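Local coordinates for nucleotide-binding protein, universal stress protein UspA family (Lactobacillus plantarum, PDB 3S3T), which binds ATP and belongs to the universal stress protein family, though its precise cellular role is not established, at residues Pro107-Ile112 against Ala138-Ile143. Residues are numbered along the deposited sequence; the frame is centred on the assembly and turned at random.
Sequences PEIDLI and APCNVI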
# COMPACT_ATOMS: atom_id res chain seq x y z
N PRO A 107 22.05 7.71 11.31
CA PRO A 107 20.91 7.69 12.20
C PRO A 107 20.59 9.05 12.79
O PRO A 107 19.51 9.20 13.39
CB PRO A 107 21.30 6.68 13.29
CG PRO A 107 22.78 6.58 13.24
CD PRO A 107 23.22 7.01 11.86
N GLU A 108 21.50 10.01 12.62
CA GLU A 108 21.26 11.39 13.05
C GLU A 108 20.10 12.04 12.28
O GLU A 108 19.49 13.03 12.75
CB GLU A 108 22.53 12.25 12.99
CG GLU A 108 23.11 12.60 11.62
CD GLU A 108 24.01 11.52 11.03
OE1 GLU A 108 23.99 10.38 11.55
OE2 GLU A 108 24.68 11.79 10.00
N ILE A 109 19.82 11.50 11.09
CA ILE A 109 18.80 12.03 10.23
C ILE A 109 17.46 11.88 10.94
O ILE A 109 17.10 10.77 11.37
CB ILE A 109 18.83 11.36 8.83
CG1 ILE A 109 19.99 11.94 8.01
CG2 ILE A 109 17.53 11.55 8.08
CD1 ILE A 109 20.24 11.14 6.76
N ASP A 110 16.74 13.00 11.07
CA ASP A 110 15.45 13.01 11.80
C ASP A 110 14.26 13.52 11.04
O ASP A 110 13.16 13.60 11.61
CB ASP A 110 15.54 13.72 13.19
CG ASP A 110 16.37 15.01 13.16
OD1 ASP A 110 16.54 15.61 12.09
OD2 ASP A 110 16.84 15.45 14.23
N LEU A 111 14.44 13.74 9.74
CA LEU A 111 13.36 13.98 8.81
C LEU A 111 13.77 13.60 7.41
O LEU A 111 14.86 13.94 6.95
CB LEU A 111 13.00 15.47 8.77
CG LEU A 111 11.78 15.91 7.97
CD1 LEU A 111 10.48 15.21 8.45
CD2 LEU A 111 11.64 17.47 8.07
N ILE A 112 12.84 12.97 6.69
CA ILE A 112 13.01 12.79 5.25
C ILE A 112 11.88 13.56 4.58
O ILE A 112 10.71 13.44 5.01
CB ILE A 112 12.94 11.30 4.86
CG1 ILE A 112 14.00 10.45 5.59
CG2 ILE A 112 13.11 11.17 3.31
CD1 ILE A 112 13.94 8.90 5.24
N ALA A 138 11.11 4.17 6.80
CA ALA A 138 12.08 5.09 7.40
C ALA A 138 12.07 4.99 8.92
O ALA A 138 11.03 4.80 9.52
CB ALA A 138 11.83 6.56 7.00
N PRO A 139 13.23 5.17 9.54
CA PRO A 139 13.35 5.17 11.00
C PRO A 139 12.97 6.53 11.65
O PRO A 139 13.02 6.66 12.87
CB PRO A 139 14.83 4.86 11.23
CG PRO A 139 15.50 5.53 10.08
CD PRO A 139 14.55 5.32 8.90
N CYS A 140 12.50 7.51 10.89
CA CYS A 140 12.27 8.83 11.42
C CYS A 140 11.01 9.38 10.79
O CYS A 140 10.36 8.73 9.94
CB CYS A 140 13.43 9.74 11.06
SG CYS A 140 13.79 9.83 9.27
N ASN A 141 10.71 10.61 11.16
CA ASN A 141 9.55 11.31 10.59
C ASN A 141 9.72 11.48 9.07
O ASN A 141 10.86 11.63 8.58
CB ASN A 141 9.43 12.72 11.20
CG ASN A 141 9.02 12.73 12.66
OD1 ASN A 141 8.69 11.70 13.25
ND2 ASN A 141 8.98 13.94 13.23
N VAL A 142 8.63 11.42 8.33
CA VAL A 142 8.63 11.61 6.89
C VAL A 142 7.46 12.54 6.48
O VAL A 142 6.34 12.35 6.91
CB VAL A 142 8.49 10.29 6.16
CG1 VAL A 142 8.46 10.56 4.64
CG2 VAL A 142 9.64 9.23 6.60
N ILE A 143 7.79 13.59 5.74
CA ILE A 143 6.79 14.51 5.24
C ILE A 143 6.75 14.36 3.73
O ILE A 143 7.76 14.31 3.02
CB ILE A 143 7.02 15.98 5.66
CG1 ILE A 143 5.95 16.92 5.11
CG2 ILE A 143 8.38 16.54 5.19
CD1 ILE A 143 6.05 18.32 5.69
O HOH W 1 12.06 12.01 13.43
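Ile-112 brings the two strands into step, giving and taking a backbone hydrogen bond on the same edge. Its N donates to Asn-141 O at 3.0 Å, tilted 18° from that carbonyl's plane; its O receives Ile-143 N at 3.0 Å, nearly in line with the C=O bond (C=O...N angle 170°). The two bonds straddle Val-142, the usual parallel pairing. A CA-H...O contact supports each: Leu-111 CA points at Asn-141 O, and Val-142 CA at Ile-112 O. Two residues earlier on each strand, Asp-110 O and Asn-141 N stand too far apart for a direct bond, and a water bridges them, donating to Asp-110 O at 2.7 Å.

The apolar contacts divide between the two faces of the sheet. On the face of Ile-112, its CD1 reaches Ala-138 CB at 3.6 Å, while CG1 lies 3.7 Å from Cys-140 SG. A chi1 of 55° sets that sulfur between the backbone N and carbonyl carbon of Cys-140, turned toward the isoleucine. On the other face Leu-111 crosses Asn-141 at about a right angle, its CD1 3.9 Å from Asn-141 CB and also near Ile-143 CG2. Asn-141 ND2 hydrogen-bonds Tyr-5 OH of its own chain, and OD1 Arg-146 N of the second subunit, whose strand continues the sheet antiparallel. Helix 129-137 links the two strands in a beta-alpha-beta unit of the parallel, Rossmann-like sheet of universal stress proteins.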